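Local coordinates for VAO-type flavoprotein oxidase VAO615 (Myceliophthora thermophila, PDB 6F72) that carries bicovalently bound FAD and is probably an oxidase that, once reduced, reacts rapidly with molecular oxygen, its substrate still unknown, at residues S27-P32 against K145-I150; S238-S243 against T389-H394; V63-P68 against P110-S115; F410-S415 against A493-A498; R416-S421 against A508-G513. One frame throughout, in Å; residues are numbered along the deposited sequence.

Interaction 1 of 5, residues S27-P32 against K145-I150; sequences SCRVLP and KHNVRI
C28 meets N147 through its backbone: C28 O accepts from N147 ND2 at 2.7 Å, while its SG is tied by a disulfide to C572. R29 comes next and takes the other end of the same amide. Its NH1 donates to N147 OD1 at 3.0 Å, the guanidinium and amide planes 55° apart. Both polar atoms of the N147 side chain are thereby engaged. A bend at chi2 (-58°) brings the R29 chain back over the turn, where CG rests 3.9 Å from R149 CB and V148 O lies over one guanidinium face. V30 N then donates a nearly straight bond to N147 O at 3.2 Å. The V30 side chain faces the turn, and its CG2 touches V148 CG2 at 4.0 Å. One water closes the far end, donating to V30 O and accepting from R149 N. N147 has left the helical path with positive phi, and its backbone and side chain together hold three successive residues. What this builds is an N-terminal arm laid across the turn between helix 133-146 and strand 150-153, a helix-to-strand connection in the FAD-binding PCMH-type domain.

Interaction 2 of 5, residues S238-S243 against T389-H394; sequences SILSSS and TNYYDH
A turn that leads into helix 241-244, in the FAD-binding PCMH-type region, meets the first turn of helix 391-399 here, and Y391 bridges them. L240 approaches its ring head-on over one face: CD1 sits 3.7 Å from the Y391 ring centroid, 17° off the normal, in a CH-pi contact. I239 works at the ring's edge, its CD1 3.7 Å from Y391 CE1 and its CG1 3.3 Å from Y391 OH. I239 CD1 also reaches the edge of the H394 imidazole, in the ring plane, 3.9 Å from H394 NE2, which is hydrogen-bonded to T354 OG1. With CG anti to the backbone N (chi1 178°), Y391 extends from its helix straight at the turn. Each side is capped: S238 OG accepts from L240 N and is also hydrogen-bonded to G219 O, and N390 OD1 accepts from D393 N at 2.8 Å. A serine in place of Y391 would probably leave the L240 methyls and the end of I239 without the ring they pack on, opening a gap between the two helix starts. Strand 348-356 borders the contact, with T354 against I239 and P356 against L240, and strand 382-388 lies beside H394.

Interaction 3 of 5, residues V63-P68 against P110-S115; sequences VCHKSP and PFTDPS
H65 directs the edge of its imidazole into the loop 110-115, and two loops held by disulfides meet around it: C64 is bonded to C77, and C118, just beyond the second loop, to C108. The ring stands edge-on to its partners. T112 OG1 and D113 O both lie near its plane, D113 O by ND1 and CE1, T112 OG1 round the rim by CE1 and NE2, and the T112 side chain crosses that of H65 at about a right angle. H65 ND1 donates to P114 O at 3.3 Å; the donor sits well above the carbonyl plane, 53° out of it, so the bond misses the lone pairs. D113 O is also near, 3.0 Å from H65 ND1. On its other side the ring is fixed by NE2, which is hydrogen-bonded to V109 O, and this second grip probably sets the ring's rotation. K66 runs side by side with P114, both pointing the same way, and K66 NZ comes within 4.1 Å of P114 CB; the ammonium also makes a cation-pi contact with Y72. K66 N adds a weak bond to P114 O, so that one carbonyl gathers the backbone and the ring of successive residues. C64 SG, anti to its own carbonyl carbon (chi1 -69°), packs on P110 at 3.7 Å from its CB. The second loop is stiffened from within by an Asx turn, in which D113 OD1 takes S115 N with its anti lone pair. Between the two loops, P114 CA also makes a CA-H...O contact with C64 O at 3.4 Å.

Interaction 4 of 5, residues F410-S415 against A493-A498; sequences FPFTNS and ARDRYA
F412, pointing from the start of strand 412-419 at helix 488-508, carries the apolar part of this contact. R494 lays its aliphatic stem over one face of the ring: CG stands 4.1 Å from the F412 centroid, 21° off the normal, a CH-pi contact, and R494 CD is 3.6 Å from F412 CE2. The chain then bends at chi3 (-78°), and the guanidinium stands almost perpendicular to the ring, its NH1 hydrogen-bonded to S481 O. The opposite ring face is taken by CG of P411, so the phenyl is sandwiched. Farther along the helix the A498 methyl lies 3.6 Å from N414 ND2, which also makes a weak hydrogen bond to P478 O. Polar contacts gather at the ring's edge. D495 OD1 comes to 3.4 Å from F412 CD1, near the ring plane, and a water donates both to it and to P411 O. The carboxylate has further partners, OD1 taking N521 ND2 and OD2 taking both H522 NE2 and N102 ND2. With an alanine in place of F412, the R494 stem would probably lose the surface it lies on and a gap would open against the helix. An acid at the ring's edge meets its slightly positive C-H rim, while the arginine offers carbon to the face; strand and helix are thus joined mainly by packing, with one water for their polar link.

Interaction 5 of 5, residues R416-S421 against A508-G513; sequences RIIPRS and AATPGG
T510 meets R416 with two atoms, one from its side chain and one from its backbone. R416 takes them side-on: NE donates to T510 OG1 at 2.9 Å, and NH2 donates to T510 O at 3.0 Å along a nearly straight N-H line. That oxygen lies in the guanidinium plane, although the arginine nitrogen stands above the carbonyl plane of T510. G513 N reaches T510 O from the opposite face, so the carbonyl is held from both sides. The hydroxyl is pinned further by M506 O, and R416 NH1 forms a salt bridge with D507, leaving all three guanidinium nitrogens with partners. R416 gets there through a bend at chi2 (72°), which turns the chain back past the threonine in the opposite sense. The T510 methyl points elsewhere, its CG2 4.0 Å from I418 CG2. P511 and G512 form the middle of a type II turn running from T510 to G513. G512 has positive phi, a conformation that favours glycine, and P419 CG touches its carbonyl carbon at 3.6 Å. G513 packs tightly on the strand: its CA is 3.2 Å from I417 O and 3.5 Å from P419 CD, and its carbonyl carbon lies over one face of the R416 guanidinium. A side chain at G513 would probably run into I417 O. This is a type II beta turn, with its 510-to-513 backbone bond, packed just after helix 488-508 against the outermost strand of the seven-stranded antiparallel sheet.

In the fold
From the N terminus, interaction 1 closes a long loop between the N-terminal arm and the end of helix 133-146; interaction 3 lies wholly within that loop, joining the loop before helix 74-81 to the loop after helix 101-104. Interaction 2 follows in series, closing 238-243 onto helix 391-399 on the opposite side of the chain's centre from both. The chain then runs on into strand 412-419, which serves interactions 4 and 5 in turn. Their segments alternate along the sequence, so these two cross: the strand's start meets helix 488-508 and its end meets the loop after that helix, tying this sheet edge to one continuous stretch of chain.

Interaction 1 of 5, residues S27-P32 against K145-I150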
# COMPACT_ATOMS: atom_id res chain seq x y z
N SER A 27 18.75 26.27 -2.97
CA SER A 27 18.56 25.66 -4.32
C SER A 27 18.29 24.15 -4.20
O SER A 27 17.31 23.65 -4.76
CB SER A 27 19.78 25.93 -5.20
OG SER A 27 19.46 25.82 -6.57
N CYS A 28 19.14 23.46 -3.45
CA CYS A 28 19.06 22.01 -3.24
C CYS A 28 19.02 21.64 -1.76
O CYS A 28 19.53 22.37 -0.92
CB CYS A 28 20.27 21.33 -3.87
SG CYS A 28 20.45 21.55 -5.65
N ARG A 29 18.41 20.49 -1.44
CA ARG A 29 18.48 19.91 -0.10
C ARG A 29 19.91 19.46 0.19
O ARG A 29 20.59 18.95 -0.70
CB ARG A 29 17.55 18.71 0.04
CG ARG A 29 16.07 19.01 -0.01
CD ARG A 29 15.64 20.00 1.05
NE ARG A 29 14.19 20.10 1.11
CZ ARG A 29 13.52 21.10 1.68
NH1 ARG A 29 14.17 22.11 2.25
NH2 ARG A 29 12.20 21.08 1.67
N VAL A 30 20.34 19.66 1.44
CA VAL A 30 21.71 19.30 1.86
C VAL A 30 21.88 17.79 2.05
O VAL A 30 20.95 17.09 2.47
CB VAL A 30 22.18 20.08 3.12
CG1 VAL A 30 22.33 21.57 2.82
CG2 VAL A 30 21.28 19.82 4.32
N LEU A 31 23.08 17.30 1.74
CA LEU A 31 23.41 15.88 1.83
C LEU A 31 24.58 15.65 2.79
O LEU A 31 25.37 16.57 3.00
CB LEU A 31 23.74 15.32 0.43
CG LEU A 31 22.58 15.13 -0.56
CD1 LEU A 31 23.08 14.42 -1.81
CD2 LEU A 31 21.42 14.36 0.05
N PRO A 32 24.67 14.43 3.40
CA PRO A 32 25.87 14.17 4.22
C PRO A 32 27.11 14.34 3.36
O PRO A 32 27.13 13.90 2.20
CB PRO A 32 25.70 12.71 4.66
CG PRO A 32 24.24 12.44 4.52
CD PRO A 32 23.78 13.26 3.36
N LYS A 145 14.98 25.01 9.19
CA LYS A 145 16.14 25.83 9.56
C LYS A 145 17.41 25.38 8.82
O LYS A 145 18.18 26.22 8.34
CB LYS A 145 16.37 25.81 11.08
CG LYS A 145 17.49 26.72 11.57
CD LYS A 145 17.95 26.34 12.98
CE LYS A 145 19.22 27.07 13.37
NZ LYS A 145 19.42 26.98 14.83
N HIS A 146 17.59 24.06 8.69
CA HIS A 146 18.83 23.47 8.17
C HIS A 146 18.79 22.95 6.74
O HIS A 146 19.77 22.34 6.28
CB HIS A 146 19.34 22.37 9.11
CG HIS A 146 19.82 22.89 10.42
ND1 HIS A 146 20.97 23.64 10.55
CD2 HIS A 146 19.28 22.81 11.66
CE1 HIS A 146 21.13 23.98 11.82
NE2 HIS A 146 20.12 23.49 12.51
N ASN A 147 17.67 23.18 6.06
CA ASN A 147 17.48 22.79 4.66
C ASN A 147 17.62 21.27 4.44
O ASN A 147 18.17 20.81 3.44
CB ASN A 147 18.40 23.62 3.76
CG ASN A 147 18.09 23.45 2.29
OD1 ASN A 147 16.93 23.32 1.88
ND2 ASN A 147 19.13 23.45 1.48
N VAL A 148 17.09 20.50 5.40
CA VAL A 148 17.10 19.03 5.31
C VAL A 148 15.78 18.53 4.70
O VAL A 148 14.69 19.02 5.04
CB VAL A 148 17.35 18.38 6.70
CG1 VAL A 148 17.22 16.87 6.66
CG2 VAL A 148 18.74 18.76 7.22
N ARG A 149 15.91 17.57 3.77
CA ARG A 149 14.76 16.83 3.25
C ARG A 149 14.03 16.05 4.35
O ARG A 149 14.62 15.25 5.08
CB ARG A 149 15.21 15.88 2.14
CG ARG A 149 14.09 15.11 1.45
CD ARG A 149 14.66 14.03 0.54
NE ARG A 149 13.62 13.07 0.20
CZ ARG A 149 13.69 12.14 -0.74
NH1 ARG A 149 14.78 11.99 -1.48
NH2 ARG A 149 12.64 11.34 -0.94
N ILE A 150 12.73 16.30 4.45
CA ILE A 150 11.86 15.50 5.29
C ILE A 150 11.40 14.27 4.53
O ILE A 150 11.02 14.35 3.36
CB ILE A 150 10.66 16.32 5.84
CG1 ILE A 150 11.13 17.26 6.97
CG2 ILE A 150 9.51 15.42 6.31
CD1 ILE A 150 11.47 16.58 8.29
O HOH W 1 18.55 16.55 3.42

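Interaction 2 of 5, residues S238-S243 against T389-H394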
# COMPACT_ATOMS: atom_id res chain seq x y z
N SER A 238 -9.74 -3.51 -0.10
CA SER A 238 -9.99 -4.47 0.96
C SER A 238 -10.96 -5.50 0.42
O SER A 238 -11.77 -5.19 -0.47
CB SER A 238 -10.63 -3.75 2.16
OG SER A 238 -11.05 -4.64 3.18
N ILE A 239 -10.92 -6.71 0.99
CA ILE A 239 -11.91 -7.76 0.69
C ILE A 239 -13.32 -7.37 1.21
O ILE A 239 -14.34 -7.98 0.86
CB ILE A 239 -11.45 -9.16 1.22
CG1 ILE A 239 -11.23 -9.15 2.75
CG2 ILE A 239 -10.18 -9.61 0.47
CD1 ILE A 239 -11.15 -10.52 3.41
N LEU A 240 -13.36 -6.30 2.01
CA LEU A 240 -14.58 -5.78 2.59
C LEU A 240 -15.12 -4.57 1.82
O LEU A 240 -16.15 -4.00 2.20
CB LEU A 240 -14.36 -5.41 4.07
CG LEU A 240 -14.37 -6.49 5.16
CD1 LEU A 240 -14.37 -5.84 6.53
CD2 LEU A 240 -15.53 -7.49 5.04
N SER A 241 -14.44 -4.19 0.74
CA SER A 241 -14.79 -2.98 0.01
C SER A 241 -16.15 -3.04 -0.70
O SER A 241 -16.82 -2.01 -0.79
CB SER A 241 -13.67 -2.57 -0.94
OG SER A 241 -12.62 -1.99 -0.20
N SER A 242 -16.57 -4.23 -1.12
CA SER A 242 -17.90 -4.42 -1.72
C SER A 242 -19.01 -4.18 -0.71
O SER A 242 -20.14 -3.87 -1.09
CB SER A 242 -18.05 -5.82 -2.30
OG SER A 242 -17.17 -6.01 -3.39
N SER A 243 -18.69 -4.36 0.57
CA SER A 243 -19.64 -4.11 1.64
C SER A 243 -19.56 -2.68 2.16
O SER A 243 -20.60 -2.08 2.47
CB SER A 243 -19.47 -5.12 2.78
OG SER A 243 -19.92 -6.41 2.40
N THR A 389 -17.23 -17.44 12.23
CA THR A 389 -18.05 -16.79 13.25
C THR A 389 -17.97 -15.26 13.16
O THR A 389 -18.95 -14.56 13.41
CB THR A 389 -17.62 -17.23 14.66
OG1 THR A 389 -17.44 -18.64 14.67
CG2 THR A 389 -18.67 -16.85 15.72
N ASN A 390 -16.79 -14.78 12.77
CA ASN A 390 -16.49 -13.35 12.74
C ASN A 390 -15.58 -13.05 11.55
O ASN A 390 -15.15 -13.97 10.86
CB ASN A 390 -15.84 -12.94 14.06
CG ASN A 390 -14.60 -13.74 14.36
OD1 ASN A 390 -13.52 -13.43 13.87
ND2 ASN A 390 -14.76 -14.80 15.14
N TYR A 391 -15.29 -11.77 11.34
CA TYR A 391 -14.41 -11.37 10.24
C TYR A 391 -12.94 -11.72 10.46
O TYR A 391 -12.29 -12.19 9.53
CB TYR A 391 -14.53 -9.88 9.96
CG TYR A 391 -13.61 -9.39 8.86
CD1 TYR A 391 -13.69 -9.91 7.56
CD2 TYR A 391 -12.67 -8.39 9.11
CE1 TYR A 391 -12.84 -9.46 6.55
CE2 TYR A 391 -11.83 -7.93 8.12
CZ TYR A 391 -11.92 -8.46 6.84
OH TYR A 391 -11.08 -7.98 5.87
N TYR A 392 -12.43 -11.45 11.67
CA TYR A 392 -11.04 -11.71 12.04
C TYR A 392 -10.66 -13.15 11.67
O TYR A 392 -9.68 -13.36 10.94
CB TYR A 392 -10.80 -11.43 13.54
CG TYR A 392 -9.33 -11.44 13.98
CD1 TYR A 392 -8.65 -12.64 14.23
CD2 TYR A 392 -8.63 -10.23 14.18
CE1 TYR A 392 -7.32 -12.65 14.65
CE2 TYR A 392 -7.30 -10.23 14.59
CZ TYR A 392 -6.65 -11.44 14.82
OH TYR A 392 -5.33 -11.46 15.22
N ASP A 393 -11.47 -14.11 12.12
CA ASP A 393 -11.31 -15.53 11.79
C ASP A 393 -11.26 -15.81 10.31
O ASP A 393 -10.39 -16.55 9.87
CB ASP A 393 -12.41 -16.37 12.42
CG ASP A 393 -12.22 -16.55 13.90
OD1 ASP A 393 -11.27 -15.97 14.48
OD2 ASP A 393 -13.04 -17.28 14.50
N HIS A 394 -12.21 -15.23 9.57
CA HIS A 394 -12.25 -15.35 8.10
C HIS A 394 -10.96 -14.83 7.47
O HIS A 394 -10.35 -15.53 6.65
CB HIS A 394 -13.46 -14.61 7.52
CG HIS A 394 -13.41 -14.45 6.04
ND1 HIS A 394 -13.85 -15.42 5.16
CD2 HIS A 394 -12.99 -13.41 5.27
CE1 HIS A 394 -13.70 -14.99 3.92
NE2 HIS A 394 -13.18 -13.78 3.96

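Interaction 3 of 5, residues V63-P68 against P110-S115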
# COMPACT_ATOMS: atom_id res chain seq x y z
N VAL A 63 24.74 -6.07 10.54
CA VAL A 63 25.23 -7.36 11.07
C VAL A 63 25.87 -8.28 10.01
O VAL A 63 26.66 -9.18 10.35
CB VAL A 63 24.14 -8.14 11.86
CG1 VAL A 63 23.76 -7.40 13.12
CG2 VAL A 63 22.91 -8.42 11.00
N CYS A 64 25.54 -8.04 8.75
CA CYS A 64 26.06 -8.79 7.60
C CYS A 64 27.34 -8.18 7.02
O CYS A 64 27.89 -8.71 6.06
CB CYS A 64 24.98 -8.89 6.53
SG CYS A 64 23.60 -9.94 7.02
N HIS A 65 27.80 -7.08 7.62
CA HIS A 65 28.99 -6.36 7.15
C HIS A 65 29.90 -5.91 8.29
O HIS A 65 29.52 -5.99 9.45
CB HIS A 65 28.61 -5.18 6.26
CG HIS A 65 27.77 -5.57 5.09
ND1 HIS A 65 28.31 -6.10 3.94
CD2 HIS A 65 26.43 -5.56 4.92
CE1 HIS A 65 27.33 -6.38 3.09
NE2 HIS A 65 26.19 -6.05 3.66
N LYS A 66 31.09 -5.44 7.93
CA LYS A 66 32.19 -5.22 8.87
C LYS A 66 32.45 -3.75 9.18
O LYS A 66 32.89 -3.43 10.30
CB LYS A 66 33.44 -5.94 8.36
CG LYS A 66 33.34 -7.45 8.55
CD LYS A 66 34.03 -8.26 7.47
CE LYS A 66 34.43 -9.63 8.04
NZ LYS A 66 34.64 -10.68 7.00
N SER A 67 32.17 -2.87 8.22
CA SER A 67 32.31 -1.42 8.37
C SER A 67 31.05 -0.70 7.84
O SER A 67 30.36 -1.27 6.98
CB SER A 67 33.58 -0.94 7.65
OG SER A 67 33.43 -1.00 6.24
N PRO A 68 30.71 0.51 8.32
CA PRO A 68 31.50 1.23 9.32
C PRO A 68 30.96 1.07 10.75
O PRO A 68 31.41 1.77 11.66
CB PRO A 68 31.39 2.67 8.83
CG PRO A 68 30.02 2.75 8.18
CD PRO A 68 29.58 1.34 7.86
N PRO A 110 21.66 -8.28 3.23
CA PRO A 110 22.28 -9.52 3.75
C PRO A 110 22.97 -10.44 2.72
O PRO A 110 23.62 -11.41 3.12
CB PRO A 110 21.09 -10.28 4.36
CG PRO A 110 20.01 -9.25 4.53
CD PRO A 110 20.20 -8.35 3.34
N PHE A 111 22.86 -10.11 1.44
CA PHE A 111 23.25 -11.04 0.38
C PHE A 111 24.50 -10.64 -0.40
O PHE A 111 24.91 -11.34 -1.32
CB PHE A 111 22.04 -11.32 -0.55
CG PHE A 111 20.84 -11.88 0.18
CD1 PHE A 111 20.80 -13.23 0.56
CD2 PHE A 111 19.77 -11.06 0.53
CE1 PHE A 111 19.71 -13.74 1.25
CE2 PHE A 111 18.67 -11.56 1.22
CZ PHE A 111 18.64 -12.91 1.58
N THR A 112 25.11 -9.52 -0.02
CA THR A 112 26.36 -9.08 -0.61
C THR A 112 27.56 -9.52 0.23
O THR A 112 27.41 -10.08 1.33
CB THR A 112 26.42 -7.56 -0.79
OG1 THR A 112 25.95 -6.92 0.40
CG2 THR A 112 25.57 -7.13 -1.98
N ASP A 113 28.75 -9.27 -0.31
CA ASP A 113 30.00 -9.53 0.37
C ASP A 113 30.07 -8.81 1.71
O ASP A 113 29.79 -7.61 1.77
CB ASP A 113 31.17 -9.11 -0.51
CG ASP A 113 32.45 -9.77 -0.08
OD1 ASP A 113 33.05 -9.35 0.92
OD2 ASP A 113 32.84 -10.73 -0.74
N PRO A 114 30.46 -9.54 2.79
CA PRO A 114 30.64 -8.95 4.14
C PRO A 114 31.60 -7.76 4.18
O PRO A 114 31.37 -6.80 4.94
CB PRO A 114 31.18 -10.12 4.96
CG PRO A 114 30.55 -11.31 4.32
CD PRO A 114 30.57 -11.01 2.84
N SER A 115 32.64 -7.82 3.34
CA SER A 115 33.64 -6.75 3.23
C SER A 115 33.11 -5.50 2.49
O SER A 115 33.75 -4.45 2.50
CB SER A 115 34.95 -7.26 2.58
OG SER A 115 35.36 -8.53 3.10

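Interaction 4 of 5, residues F410-S415 against A493-A498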
# COMPACT_ATOMS: atom_id res chain seq x y z
N PHE A 410 7.21 -8.14 -3.40
CA PHE A 410 7.65 -8.02 -4.78
C PHE A 410 7.84 -6.53 -5.09
O PHE A 410 6.86 -5.78 -5.10
CB PHE A 410 6.62 -8.61 -5.73
CG PHE A 410 6.22 -10.03 -5.42
CD1 PHE A 410 7.15 -11.07 -5.47
CD2 PHE A 410 4.88 -10.34 -5.14
CE1 PHE A 410 6.76 -12.39 -5.22
CE2 PHE A 410 4.49 -11.66 -4.89
CZ PHE A 410 5.43 -12.68 -4.93
N PRO A 411 9.08 -6.09 -5.33
CA PRO A 411 9.44 -4.66 -5.49
C PRO A 411 9.11 -4.04 -6.86
O PRO A 411 9.38 -2.84 -7.08
CB PRO A 411 10.95 -4.67 -5.29
CG PRO A 411 11.37 -6.01 -5.77
CD PRO A 411 10.28 -6.95 -5.35
N PHE A 412 8.59 -4.85 -7.77
CA PHE A 412 8.17 -4.40 -9.09
C PHE A 412 6.66 -4.62 -9.26
O PHE A 412 6.22 -5.35 -10.16
CB PHE A 412 8.99 -5.09 -10.21
CG PHE A 412 10.47 -5.13 -9.95
CD1 PHE A 412 11.25 -3.97 -10.04
CD2 PHE A 412 11.10 -6.32 -9.60
CE1 PHE A 412 12.62 -4.01 -9.79
CE2 PHE A 412 12.47 -6.37 -9.35
CZ PHE A 412 13.23 -5.21 -9.45
N THR A 413 5.89 -3.98 -8.37
CA THR A 413 4.44 -4.11 -8.34
C THR A 413 3.84 -3.06 -9.27
O THR A 413 4.19 -1.88 -9.20
CB THR A 413 3.88 -4.00 -6.90
OG1 THR A 413 4.28 -5.14 -6.12
CG2 THR A 413 2.35 -3.93 -6.88
N ASN A 414 2.98 -3.52 -10.17
CA ASN A 414 2.20 -2.63 -11.03
C ASN A 414 0.73 -2.91 -10.80
O ASN A 414 0.40 -3.87 -10.10
CB ASN A 414 2.59 -2.86 -12.49
CG ASN A 414 4.10 -2.84 -12.68
OD1 ASN A 414 4.72 -1.78 -12.73
ND2 ASN A 414 4.69 -4.03 -12.75
N SER A 415 -0.15 -2.07 -11.35
CA SER A 415 -1.58 -2.25 -11.15
C SER A 415 -2.43 -1.65 -12.25
O SER A 415 -2.07 -0.67 -12.92
CB SER A 415 -2.04 -1.66 -9.80
OG SER A 415 -1.78 -0.26 -9.77
N ALA A 493 17.10 -3.57 -14.97
CA ALA A 493 16.40 -3.86 -16.21
C ALA A 493 14.97 -4.34 -15.95
O ALA A 493 14.07 -3.96 -16.69
CB ALA A 493 17.17 -4.88 -17.05
N ARG A 494 14.77 -5.13 -14.89
CA ARG A 494 13.42 -5.55 -14.48
C ARG A 494 12.54 -4.35 -14.04
O ARG A 494 11.33 -4.25 -14.38
CB ARG A 494 13.49 -6.63 -13.39
CG ARG A 494 12.16 -7.33 -13.13
CD ARG A 494 12.32 -8.54 -12.22
NE ARG A 494 12.85 -9.69 -12.95
CZ ARG A 494 13.19 -10.86 -12.40
NH1 ARG A 494 13.04 -11.08 -11.09
NH2 ARG A 494 13.66 -11.82 -13.18
N ASP A 495 13.18 -3.43 -13.31
CA ASP A 495 12.61 -2.14 -12.93
C ASP A 495 12.10 -1.35 -14.17
O ASP A 495 10.92 -0.93 -14.21
CB ASP A 495 13.64 -1.34 -12.11
CG ASP A 495 13.01 -0.43 -11.07
OD1 ASP A 495 11.85 -0.69 -10.66
OD2 ASP A 495 13.69 0.54 -10.65
N ARG A 496 12.97 -1.15 -15.16
CA ARG A 496 12.60 -0.42 -16.38
C ARG A 496 11.58 -1.17 -17.24
O ARG A 496 10.66 -0.55 -17.81
CB ARG A 496 13.81 0.01 -17.21
CG ARG A 496 14.70 1.03 -16.51
CD ARG A 496 15.91 1.42 -17.37
NE ARG A 496 16.58 0.24 -17.94
CZ ARG A 496 17.61 -0.42 -17.40
NH1 ARG A 496 18.15 -0.04 -16.24
NH2 ARG A 496 18.11 -1.47 -18.02
N TYR A 497 11.72 -2.50 -17.32
CA TYR A 497 10.70 -3.35 -17.94
C TYR A 497 9.31 -3.09 -17.34
O TYR A 497 8.34 -2.91 -18.08
CB TYR A 497 11.04 -4.84 -17.86
CG TYR A 497 9.87 -5.72 -18.26
CD1 TYR A 497 9.53 -5.91 -19.61
CD2 TYR A 497 9.09 -6.35 -17.28
CE1 TYR A 497 8.43 -6.69 -19.97
CE2 TYR A 497 8.01 -7.15 -17.62
CZ TYR A 497 7.67 -7.31 -18.95
OH TYR A 497 6.58 -8.10 -19.25
N ALA A 498 9.21 -3.08 -16.01
CA ALA A 498 7.90 -2.92 -15.38
C ALA A 498 7.26 -1.57 -15.74
O ALA A 498 6.12 -1.53 -16.19
CB ALA A 498 7.98 -3.11 -13.87
O HOH W 2 10.65 -0.72 -8.23

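Interaction 5 of 5, residues R416-S421 against A508-G513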
# COMPACT_ATOMS: atom_id res chain seq x y z
N ARG A 416 -3.60 -2.23 -12.40
CA ARG A 416 -4.64 -1.59 -13.15
C ARG A 416 -5.94 -1.76 -12.38
O ARG A 416 -6.23 -2.85 -11.89
CB ARG A 416 -4.71 -2.18 -14.56
CG ARG A 416 -5.42 -1.29 -15.57
CD ARG A 416 -4.63 -0.05 -15.95
NE ARG A 416 -5.38 0.68 -16.95
CZ ARG A 416 -5.22 1.96 -17.28
NH1 ARG A 416 -4.32 2.72 -16.66
NH2 ARG A 416 -6.00 2.49 -18.23
N ILE A 417 -6.66 -0.65 -12.21
CA ILE A 417 -8.05 -0.68 -11.82
C ILE A 417 -8.81 -0.85 -13.14
O ILE A 417 -8.69 -0.02 -14.03
CB ILE A 417 -8.50 0.60 -11.09
CG1 ILE A 417 -7.79 0.70 -9.74
CG2 ILE A 417 -10.01 0.59 -10.86
CD1 ILE A 417 -7.40 2.11 -9.35
N ILE A 418 -9.53 -1.96 -13.23
CA ILE A 418 -10.20 -2.38 -14.47
C ILE A 418 -11.72 -2.12 -14.36
O ILE A 418 -12.39 -2.75 -13.54
CB ILE A 418 -9.89 -3.87 -14.80
CG1 ILE A 418 -8.36 -4.10 -14.88
CG2 ILE A 418 -10.58 -4.30 -16.09
CD1 ILE A 418 -7.92 -5.55 -15.04
N PRO A 419 -12.26 -1.19 -15.19
CA PRO A 419 -13.71 -0.89 -15.23
C PRO A 419 -14.58 -2.12 -15.46
O PRO A 419 -14.22 -3.00 -16.25
CB PRO A 419 -13.86 0.06 -16.43
CG PRO A 419 -12.51 0.64 -16.65
CD PRO A 419 -11.47 -0.25 -16.01
N ARG A 420 -15.71 -2.18 -14.76
CA ARG A 420 -16.76 -3.20 -14.99
C ARG A 420 -17.23 -3.31 -16.45
O ARG A 420 -17.48 -4.42 -16.94
CB ARG A 420 -17.97 -2.90 -14.11
CG ARG A 420 -18.93 -4.06 -13.96
CD ARG A 420 -20.24 -3.59 -13.35
NE ARG A 420 -20.70 -4.48 -12.29
CZ ARG A 420 -20.61 -4.23 -10.99
NH1 ARG A 420 -20.09 -3.10 -10.54
NH2 ARG A 420 -21.03 -5.13 -10.11
N SER A 421 -17.34 -2.17 -17.14
CA SER A 421 -17.88 -2.13 -18.52
C SER A 421 -16.97 -2.88 -19.51
O SER A 421 -17.46 -3.43 -20.50
CB SER A 421 -18.12 -0.69 -18.97
OG SER A 421 -16.96 0.09 -18.73
N ALA A 508 -2.93 0.18 -22.04
CA ALA A 508 -3.53 0.10 -23.37
C ALA A 508 -4.62 -0.97 -23.49
O ALA A 508 -5.61 -0.78 -24.23
CB ALA A 508 -2.44 -0.12 -24.42
N ALA A 509 -4.46 -2.08 -22.76
CA ALA A 509 -5.45 -3.17 -22.79
C ALA A 509 -6.75 -2.89 -22.03
O ALA A 509 -7.71 -3.66 -22.13
CB ALA A 509 -4.84 -4.47 -22.31
N THR A 510 -6.76 -1.80 -21.25
CA THR A 510 -7.89 -1.48 -20.38
C THR A 510 -8.25 0.02 -20.38
O THR A 510 -8.07 0.71 -19.37
CB THR A 510 -7.62 -1.98 -18.93
OG1 THR A 510 -6.32 -1.54 -18.51
CG2 THR A 510 -7.71 -3.53 -18.83
N PRO A 511 -8.80 0.54 -21.51
CA PRO A 511 -9.12 1.98 -21.58
C PRO A 511 -10.20 2.35 -20.58
O PRO A 511 -11.10 1.55 -20.33
CB PRO A 511 -9.62 2.17 -23.03
CG PRO A 511 -9.17 0.96 -23.76
CD PRO A 511 -9.19 -0.15 -22.75
N GLY A 512 -10.07 3.53 -19.98
CA GLY A 512 -11.01 4.02 -18.94
C GLY A 512 -10.66 3.58 -17.53
O GLY A 512 -11.27 4.01 -16.55
N GLY A 513 -9.67 2.70 -17.42
CA GLY A 513 -9.12 2.30 -16.13
C GLY A 513 -8.05 3.25 -15.65
O GLY A 513 -7.85 4.33 -16.22